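Local coordinates for protein insulinase family protease (Yersinia pestis, PDB 3GO9) that is a predicted protease of the insulinase (M16) family whose activity is unproven and which binds several zinc ions, at residues A265-W277 and R327-L341. Numbering follows the deposited sequence. Where two conformers were deposited one is given.
Sequences AQDTLSLMWDTPW and RAQCAIHLNTPVENL. With ZN (zinc ion), chain E.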
ATOM      1  N   ALA A 265       4.198  -0.652 -24.119  1.00 22.25           N
ATOM      2  CA  ALA A 265       4.525  -0.019 -25.431  1.00 19.54           C
ATOM      3  C   ALA A 265       5.978  -0.236 -25.826  1.00 17.78           C
ATOM      4  O   ALA A 265       6.329  -0.403 -27.008  1.00 15.12           O
ATOM      5  CB  ALA A 265       4.205   1.478 -25.440  1.00 19.35           C
ATOM      6  N   GLN A 266       6.847  -0.231 -24.816  1.00 16.98           N
ATOM      7  CA  GLN A 266       8.287  -0.344 -25.037  1.00 17.08           C
ATOM      8  C   GLN A 266       8.880  -1.068 -23.839  1.00 16.98           C
ATOM      9  O   GLN A 266       8.142  -1.443 -22.931  1.00 16.13           O
ATOM     10  CB  GLN A 266       8.940   1.026 -25.245  1.00 17.02           C
ATOM     11  CG  GLN A 266       8.853   1.998 -24.111  1.00 18.65           C
ATOM     12  CD  GLN A 266       7.481   2.693 -23.955  1.00 21.79           C
ATOM     13  OE1 GLN A 266       7.122   3.598 -24.745  1.00 25.77           O
ATOM     14  NE2 GLN A 266       6.731   2.300 -22.911  1.00 23.59           N
ATOM     15  N   ASP A 267      10.188  -1.294 -23.838  1.00 15.93           N
ATOM     16  CA  ASP A 267      10.807  -2.028 -22.704  1.00 15.84           C
ATOM     17  C   ASP A 267      10.762  -1.200 -21.433  1.00 15.43           C
ATOM     18  O   ASP A 267      10.820   0.016 -21.479  1.00 14.96           O
ATOM     19  CB  ASP A 267      12.277  -2.395 -22.979  1.00 14.61           C
ATOM     20  CG  ASP A 267      12.452  -3.457 -24.049  1.00 17.51           C
ATOM     21  OD1 ASP A 267      11.447  -3.940 -24.584  1.00 16.42           O
ATOM     22  OD2 ASP A 267      13.609  -3.801 -24.381  1.00 17.52           O
ATOM     23  N   THR A 268      10.731  -1.877 -20.284  1.00 14.67           N
ATOM     24  CA  THR A 268      11.157  -1.239 -19.046  1.00 14.63           C
ATOM     25  C   THR A 268      12.200  -2.140 -18.434  1.00 14.45           C
ATOM     26  O   THR A 268      11.897  -3.277 -18.128  1.00 14.62           O
ATOM     27  CB  THR A 268      10.012  -1.059 -18.040  1.00 16.55           C
ATOM     28  OG1 THR A 268       9.042  -0.156 -18.619  1.00 19.87           O
ATOM     29  CG2 THR A 268      10.526  -0.490 -16.748  1.00 15.90           C
ATOM     30  N   LEU A 269      13.431  -1.669 -18.307  1.00 11.52           N
ATOM     31  CA  LEU A 269      14.398  -2.346 -17.475  1.00 11.93           C
ATOM     32  C   LEU A 269      14.331  -1.798 -16.066  1.00 11.77           C
ATOM     33  O   LEU A 269      14.515  -0.589 -15.852  1.00 11.47           O
ATOM     34  CB  LEU A 269      15.831  -2.120 -18.047  1.00 11.41           C
ATOM     35  CG  LEU A 269      16.943  -2.706 -17.167  1.00 13.25           C
ATOM     36  CD1 LEU A 269      16.763  -4.234 -17.130  1.00 12.93           C
ATOM     37  CD2 LEU A 269      18.321  -2.362 -17.692  1.00 14.94           C
ATOM     38  N   SER A 270      14.083  -2.687 -15.094  1.00 11.40           N
ATOM     39  CA  SER A 270      14.019  -2.287 -13.696  1.00 12.67           C
ATOM     40  C   SER A 270      15.285  -2.797 -12.998  1.00 12.99           C
ATOM     41  O   SER A 270      15.688  -3.945 -13.188  1.00 13.28           O
ATOM     42  CB  SER A 270      12.749  -2.779 -13.019  1.00 13.50           C
ATOM     43  OG  SER A 270      11.582  -2.177 -13.660  1.00 16.89           O
ATOM     44  N   LEU A 271      15.925  -1.901 -12.270  1.00 11.20           N
ATOM     45  CA  LEU A 271      17.057  -2.222 -11.405  1.00 12.56           C
ATOM     46  C   LEU A 271      16.432  -2.274 -10.027  1.00 12.43           C
ATOM     47  O   LEU A 271      16.003  -1.232  -9.468  1.00 12.50           O
ATOM     48  CB  LEU A 271      18.154  -1.125 -11.494  1.00 13.12           C
ATOM     49  CG  LEU A 271      18.631  -0.717 -12.885  1.00 16.59           C
ATOM     50  CD1 LEU A 271      19.790   0.314 -12.715  1.00 17.83           C
ATOM     51  CD2 LEU A 271      19.067  -1.848 -13.776  1.00 15.73           C
HETATM   52  N   MSE A 272      16.361  -3.481  -9.445  1.00 11.59           N
HETATM   53  CA  MSE A 272      15.553  -3.726  -8.235  0.50 12.53           C
HETATM   54  C   MSE A 272      16.374  -4.160  -7.068  1.00 11.91           C
HETATM   55  O   MSE A 272      17.322  -4.911  -7.231  1.00 11.79           O
HETATM   56  CB  MSE A 272      14.571  -4.909  -8.358  0.50 12.35           C
HETATM   57  CG  MSE A 272      14.066  -5.316  -9.678  0.50 15.53           C
HETATM   58 SE   MSE A 272      12.194  -5.442  -9.370  0.30 23.90          SE
HETATM   59  CE  MSE A 272      12.159  -3.524  -9.297  0.50  2.00           C
ATOM     60  N   TRP A 273      15.959  -3.749  -5.883  1.00 12.31           N
ATOM     61  CA  TRP A 273      16.483  -4.300  -4.631  1.00 12.46           C
ATOM     62  C   TRP A 273      15.294  -4.711  -3.743  1.00 13.47           C
ATOM     63  O   TRP A 273      14.304  -3.976  -3.628  1.00 15.27           O
ATOM     64  CB  TRP A 273      17.313  -3.247  -3.900  1.00 11.95           C
ATOM     65  CG  TRP A 273      18.581  -2.856  -4.566  1.00 13.14           C
ATOM     66  CD1 TRP A 273      19.818  -3.336  -4.271  1.00 14.21           C
ATOM     67  CD2 TRP A 273      18.764  -1.899  -5.622  1.00 16.74           C
ATOM     68  NE1 TRP A 273      20.769  -2.756  -5.081  1.00 13.83           N
ATOM     69  CE2 TRP A 273      20.148  -1.868  -5.920  1.00 16.26           C
ATOM     70  CE3 TRP A 273      17.895  -1.107  -6.388  1.00 18.60           C
ATOM     71  CZ2 TRP A 273      20.687  -1.044  -6.925  1.00 17.15           C
ATOM     72  CZ3 TRP A 273      18.442  -0.287  -7.402  1.00 17.55           C
ATOM     73  CH2 TRP A 273      19.834  -0.266  -7.642  1.00 17.41           C
ATOM     74  N   ASP A 274      15.394  -5.876  -3.095  1.00 12.13           N
ATOM     75  CA  ASP A 274      14.320  -6.448  -2.337  1.00 13.55           C
ATOM     76  C   ASP A 274      14.967  -6.933  -1.037  1.00 14.24           C
ATOM     77  O   ASP A 274      16.021  -7.578  -1.082  1.00 15.35           O
ATOM     78  CB  ASP A 274      13.723  -7.599  -3.126  1.00 14.03           C
ATOM     79  CG  ASP A 274      13.066  -8.634  -2.233  1.00 16.14           C
ATOM     80  OD1 ASP A 274      11.929  -8.381  -1.821  1.00 18.23           O
ATOM     81  OD2 ASP A 274      13.694  -9.678  -1.974  1.00 15.79           O
ATOM     82  N   THR A 275      14.441  -6.503   0.088  1.00 14.61           N
ATOM     83  CA  THR A 275      15.033  -6.869   1.394  1.00 15.62           C
ATOM     84  C   THR A 275      13.931  -7.043   2.430  1.00 14.35           C
ATOM     85  O   THR A 275      12.825  -6.561   2.231  1.00 13.96           O
ATOM     86  CB  THR A 275      15.984  -5.767   1.901  1.00 16.79           C
ATOM     87  OG1 THR A 275      15.246  -4.557   2.017  1.00 21.69           O
ATOM     88  CG2 THR A 275      17.147  -5.570   0.959  1.00 19.90           C
ATOM     89  N   PRO A 276      14.211  -7.767   3.524  1.00 15.51           N
ATOM     90  CA  PRO A 276      13.196  -7.888   4.555  1.00 15.10           C
ATOM     91  C   PRO A 276      12.921  -6.531   5.191  1.00 15.86           C
ATOM     92  O   PRO A 276      13.865  -5.782   5.402  1.00 15.33           O
ATOM     93  CB  PRO A 276      13.857  -8.779   5.612  1.00 15.94           C
ATOM     94  CG  PRO A 276      15.013  -9.397   4.994  1.00 17.82           C
ATOM     95  CD  PRO A 276      15.384  -8.625   3.778  1.00 15.63           C
ATOM     96  N   TRP A 277      11.651  -6.237   5.490  1.00 17.35           N
ATOM     97  CA  TRP A 277      11.265  -5.004   6.168  1.00 18.31           C
ATOM     98  C   TRP A 277      11.205  -5.266   7.642  1.00 20.11           C
ATOM     99  O   TRP A 277      10.594  -6.230   8.070  1.00 21.27           O
ATOM    100  CB  TRP A 277       9.902  -4.547   5.724  1.00 18.80           C
ATOM    101  CG  TRP A 277       9.368  -3.401   6.496  1.00 19.35           C
ATOM    102  CD1 TRP A 277       8.309  -3.428   7.337  1.00 20.94           C
ATOM    103  CD2 TRP A 277       9.842  -2.032   6.491  1.00 18.86           C
ATOM    104  NE1 TRP A 277       8.098  -2.186   7.881  1.00 19.97           N
ATOM    105  CE2 TRP A 277       9.011  -1.307   7.373  1.00 17.43           C
ATOM    106  CE3 TRP A 277      10.862  -1.354   5.816  1.00 20.46           C
ATOM    107  CZ2 TRP A 277       9.151   0.064   7.606  1.00 18.37           C
ATOM    108  CZ3 TRP A 277      11.027   0.010   6.073  1.00 23.23           C
ATOM    109  CH2 TRP A 277      10.157   0.710   6.957  1.00 21.37           C
ATOM    110  N   ARG A 327       8.339  -7.129   2.914  1.00 17.70           N
ATOM    111  CA  ARG A 327       9.569  -6.857   2.124  1.00 18.58           C
ATOM    112  C   ARG A 327       9.628  -5.399   1.741  1.00 16.87           C
ATOM    113  O   ARG A 327       8.611  -4.801   1.463  1.00 16.93           O
ATOM    114  CB  ARG A 327       9.630  -7.629   0.802  1.00 19.39           C
ATOM    115  CG  ARG A 327       9.112  -9.017   0.800  1.00 22.57           C
ATOM    116  CD  ARG A 327      10.078 -10.022   1.201  1.00 20.51           C
ATOM    117  NE  ARG A 327      11.426  -9.916   0.611  1.00 19.47           N
ATOM    118  CZ  ARG A 327      12.506 -10.457   1.182  1.00 18.32           C
ATOM    119  NH1 ARG A 327      12.390 -11.148   2.318  1.00 19.87           N
ATOM    120  NH2 ARG A 327      13.706 -10.310   0.640  1.00 18.25           N
ATOM    121  N   ALA A 328      10.827  -4.840   1.691  1.00 15.73           N
ATOM    122  CA  ALA A 328      11.035  -3.475   1.166  1.00 15.62           C
ATOM    123  C   ALA A 328      11.533  -3.665  -0.260  1.00 15.82           C
ATOM    124  O   ALA A 328      12.497  -4.424  -0.461  1.00 16.21           O
ATOM    125  CB  ALA A 328      12.072  -2.708   1.988  1.00 16.72           C
ATOM    126  N   GLN A 329      10.878  -3.019  -1.233  1.00 14.13           N
ATOM    127  CA  GLN A 329      11.273  -3.126  -2.636  1.00 15.18           C
ATOM    128  C   GLN A 329      11.608  -1.721  -3.129  1.00 14.63           C
ATOM    129  O   GLN A 329      10.791  -0.802  -2.984  1.00 17.39           O
ATOM    130  CB  GLN A 329      10.168  -3.738  -3.466  1.00 15.69           C
ATOM    131  CG  GLN A 329      10.534  -3.934  -4.922  1.00 20.23           C
ATOM    132  CD  GLN A 329       9.340  -4.433  -5.725  1.00 25.82           C
ATOM    133  OE1 GLN A 329       8.599  -3.645  -6.323  1.00 30.40           O
ATOM    134  NE2 GLN A 329       9.137  -5.744  -5.722  1.00 24.88           N
ATOM    135  N   CYS A 330      12.799  -1.537  -3.677  1.00 14.30           N
ATOM    136  CA  CYS A 330      13.115  -0.217  -4.183  0.60 15.24           C
ATOM    137  C   CYS A 330      13.568  -0.503  -5.684  1.00 14.72           C
ATOM    138  O   CYS A 330      14.316  -1.440  -5.988  1.00 14.57           O
ATOM    139  CB  CYS A 330      14.001   0.632  -3.136  0.60 16.91           C
ATOM    140  SG  CYS A 330      13.198   1.492  -1.363  0.60 22.09           S
ATOM    141  N   ALA A 331      13.032   0.280  -6.606  1.00 13.80           N
ATOM    142  CA  ALA A 331      13.287   0.085  -8.028  1.00 13.78           C
ATOM    143  C   ALA A 331      13.574   1.389  -8.771  1.00 13.70           C
ATOM    144  O   ALA A 331      12.909   2.404  -8.526  1.00 15.42           O
ATOM    145  CB  ALA A 331      12.076  -0.598  -8.700  1.00 15.05           C
ATOM    146  N   ILE A 332      14.516   1.325  -9.704  1.00 13.89           N
ATOM    147  CA  ILE A 332      14.737   2.350 -10.737  1.00 13.30           C
ATOM    148  C   ILE A 332      14.258   1.761 -12.020  1.00 13.83           C
ATOM    149  O   ILE A 332      14.741   0.729 -12.466  1.00 12.27           O
ATOM    150  CB  ILE A 332      16.223   2.740 -10.882  1.00 14.25           C
ATOM    151  CG1 ILE A 332      16.745   3.113  -9.514  1.00 15.68           C
ATOM    152  CG2 ILE A 332      16.367   3.776 -12.012  1.00 13.90           C
ATOM    153  CD1 ILE A 332      18.256   3.226  -9.405  1.00 15.77           C
ATOM    154  N   HIS A 333      13.310   2.452 -12.660  1.00 13.59           N
ATOM    155  CA  HIS A 333      12.755   1.971 -13.893  1.00 13.60           C
ATOM    156  C   HIS A 333      13.248   2.794 -15.070  1.00 12.80           C
ATOM    157  O   HIS A 333      13.170   4.035 -15.072  1.00 13.41           O
ATOM    158  CB  HIS A 333      11.245   2.108 -13.884  1.00 14.34           C
ATOM    159  CG  HIS A 333      10.573   1.405 -12.763  1.00 17.07           C
ATOM    160  ND1 HIS A 333      10.615   0.039 -12.618  1.00 15.84           N
ATOM    161  CD2 HIS A 333       9.735   1.867 -11.804  1.00 19.26           C
ATOM    162  CE1 HIS A 333       9.869  -0.311 -11.588  1.00 20.45           C
ATOM    163  NE2 HIS A 333       9.336   0.778 -11.068  1.00 19.10           N
ATOM    164  N   LEU A 334      13.760   2.102 -16.076  1.00 13.34           N
ATOM    165  CA  LEU A 334      14.210   2.710 -17.302  1.00 13.16           C
ATOM    166  C   LEU A 334      13.264   2.320 -18.392  1.00 12.84           C
ATOM    167  O   LEU A 334      13.293   1.214 -18.887  1.00 12.66           O
ATOM    168  CB  LEU A 334      15.614   2.218 -17.684  1.00 12.89           C
ATOM    169  CG  LEU A 334      16.821   2.616 -16.863  1.00 13.91           C
ATOM    170  CD1 LEU A 334      16.745   2.114 -15.423  1.00 15.39           C
ATOM    171  CD2 LEU A 334      18.106   2.120 -17.575  1.00 14.46           C
ATOM    172  N   ASN A 335      12.434   3.276 -18.823  1.00 13.38           N
ATOM    173  CA  ASN A 335      11.484   2.994 -19.892  1.00 14.52           C
ATOM    174  C   ASN A 335      12.140   3.424 -21.197  1.00 13.57           C
ATOM    175  O   ASN A 335      12.532   4.593 -21.343  1.00 14.82           O
ATOM    176  CB  ASN A 335      10.146   3.728 -19.662  1.00 15.66           C
ATOM    177  CG  ASN A 335       9.122   3.448 -20.766  1.00 20.01           C
ATOM    178  OD1 ASN A 335       8.459   2.395 -20.779  1.00 28.03           O
ATOM    179  ND2 ASN A 335       9.034   4.364 -21.728  1.00 26.20           N
ATOM    180  N   THR A 336      12.337   2.474 -22.098  1.00 12.71           N
ATOM    181  CA  THR A 336      13.146   2.680 -23.275  1.00 13.48           C
ATOM    182  C   THR A 336      12.754   1.743 -24.397  1.00 13.62           C
ATOM    183  O   THR A 336      12.446   0.573 -24.150  1.00 12.97           O
ATOM    184  CB  THR A 336      14.642   2.453 -22.967  1.00 13.37           C
ATOM    185  OG1 THR A 336      15.402   2.531 -24.186  1.00 15.10           O
ATOM    186  CG2 THR A 336      14.869   1.083 -22.263  1.00 12.60           C
ATOM    187  N   PRO A 337      12.769   2.245 -25.649  1.00 14.40           N
ATOM    188  CA  PRO A 337      12.719   1.287 -26.755  1.00 14.31           C
ATOM    189  C   PRO A 337      13.877   0.307 -26.655  1.00 14.44           C
ATOM    190  O   PRO A 337      14.970   0.654 -26.206  1.00 13.93           O
ATOM    191  CB  PRO A 337      12.842   2.177 -28.019  1.00 15.86           C
ATOM    192  CG  PRO A 337      12.480   3.521 -27.567  1.00 14.92           C
ATOM    193  CD  PRO A 337      12.992   3.613 -26.130  1.00 15.92           C
ATOM    194  N   VAL A 338      13.630  -0.916 -27.080  1.00 14.54           N
ATOM    195  CA  VAL A 338      14.656  -1.947 -27.083  1.00 15.12           C
ATOM    196  C   VAL A 338      15.948  -1.541 -27.853  1.00 14.27           C
ATOM    197  O   VAL A 338      17.091  -1.886 -27.413  1.00 14.91           O
ATOM    198  CB  VAL A 338      14.082  -3.278 -27.564  1.00 14.64           C
ATOM    199  CG1 VAL A 338      13.684  -3.251 -29.085  1.00 16.05           C
ATOM    200  CG2 VAL A 338      15.068  -4.393 -27.300  1.00 18.09           C
ATOM    201  N   GLU A 339      15.782  -0.756 -28.920  1.00 14.67           N
ATOM    202  CA  GLU A 339      16.892  -0.277 -29.743  0.60 15.02           C
ATOM    203  C   GLU A 339      17.840   0.631 -28.955  1.00 14.51           C
ATOM    204  O   GLU A 339      19.002   0.781 -29.313  1.00 14.31           O
ATOM    205  CB  GLU A 339      16.339   0.476 -30.956  0.60 15.42           C
ATOM    206  CG  GLU A 339      15.640  -0.434 -31.979  0.60 16.26           C
ATOM    207  CD  GLU A 339      14.159  -0.755 -31.706  0.60 18.77           C
ATOM    208  OE1 GLU A 339      13.578  -0.349 -30.660  0.60 17.98           O
ATOM    209  OE2 GLU A 339      13.575  -1.457 -32.565  0.60 18.55           O
ATOM    210  N   ASN A 340      17.328   1.243 -27.889  1.00 13.22           N
ATOM    211  CA  ASN A 340      18.105   2.159 -27.052  1.00 13.20           C
ATOM    212  C   ASN A 340      18.413   1.586 -25.666  1.00 11.87           C
ATOM    213  O   ASN A 340      19.009   2.258 -24.849  1.00 11.07           O
ATOM    214  CB  ASN A 340      17.320   3.450 -26.858  1.00 12.96           C
ATOM    215  CG  ASN A 340      16.903   4.098 -28.164  1.00 15.15           C
ATOM    216  OD1 ASN A 340      15.714   4.302 -28.411  1.00 17.67           O
ATOM    217  ND2 ASN A 340      17.860   4.431 -28.986  1.00 17.33           N
ATOM    218  N   LEU A 341      18.036   0.337 -25.417  1.00 11.46           N
ATOM    219  CA  LEU A 341      18.198  -0.298 -24.110  1.00 11.55           C
ATOM    220  C   LEU A 341      19.627  -0.306 -23.569  1.00 12.23           C
ATOM    221  O   LEU A 341      19.855   0.152 -22.450  1.00 11.55           O
ATOM    222  CB  LEU A 341      17.685  -1.728 -24.183  1.00 13.06           C
ATOM    223  CG  LEU A 341      17.781  -2.567 -22.907  1.00 12.54           C
ATOM    224  CD1 LEU A 341      17.051  -2.033 -21.669  1.00 13.27           C
ATOM    225  CD2 LEU A 341      17.265  -3.998 -23.221  1.00 15.78           C
TER
HETATM  226 ZN    ZN E 604       7.978   0.533  -9.432  0.60 29.22          ZN
HETATM  227  O   HOH W   1      10.841  -1.682 -27.014  1.00 17.62           O
HETATM  228  O   HOH W   2      15.032  -2.804  -0.624  1.00 24.54           O
HETATM  229  O   HOH W   3       7.953  -1.450  -8.811  1.00 23.77           O
HETATM  230  O   HOH W   4       6.098   0.882 -10.291  1.00 40.28           O
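Ser270 and His333 form a non-hydrogen-bonded pair of two antiparallel strands, and their side-chain bond illustrates how a sheet can position a metal ligand from the second shell. ND1 of His333 donates to OG of Ser270 at 2.6 Å, with the hydroxyl only 2° out of the imidazole plane. Held at this edge, the ring of His333 offers NE2 to a zinc ion 2.1 Å away, which also binds two waters and Asp320; the metal would probably polarise the N-H toward the serine.

The second polar link is a side-on salt bridge. NE of Arg327 meets OD1 of Asp274 at 2.9 Å, nearly straight (174°) and on the syn side, whereas NH2 of Arg327 reaches OD2 of Asp274 at 2.7 Å from above the carboxylate plane. Bends at chi2 and chi3 lay one guanidinium face over the Thr275-Pro276 peptide. OD1 of Asp274 also bridges to Arg175, and its OD2 accepts from Leu252 N.

Paired backbone bonds at Leu269-Leu334, Leu271-Ile332, Trp273-Cys330 and Thr275-Ala328 set the register.

Apolar contacts lie on the face bearing Leu269, Leu271, Trp273 and Ile332. CZ3 of Trp273 meets CD1 of Ile332 at 4.0 Å, at the indole edge, and CD1 of Leu341 crosses CB of Leu269 at 3.8 Å.

Both strands belong to the M16 inactive domain. Within its mixed five-stranded sheet, 267-276 is flanked by 440-446 and 327-336 by 316-324, to which Cys330 is tied by its disulfide with Cys321. Helix 341-358 backs the leucine-bearing face through Met345, Val348 and Leu352, while the other face carries His333 and its zinc.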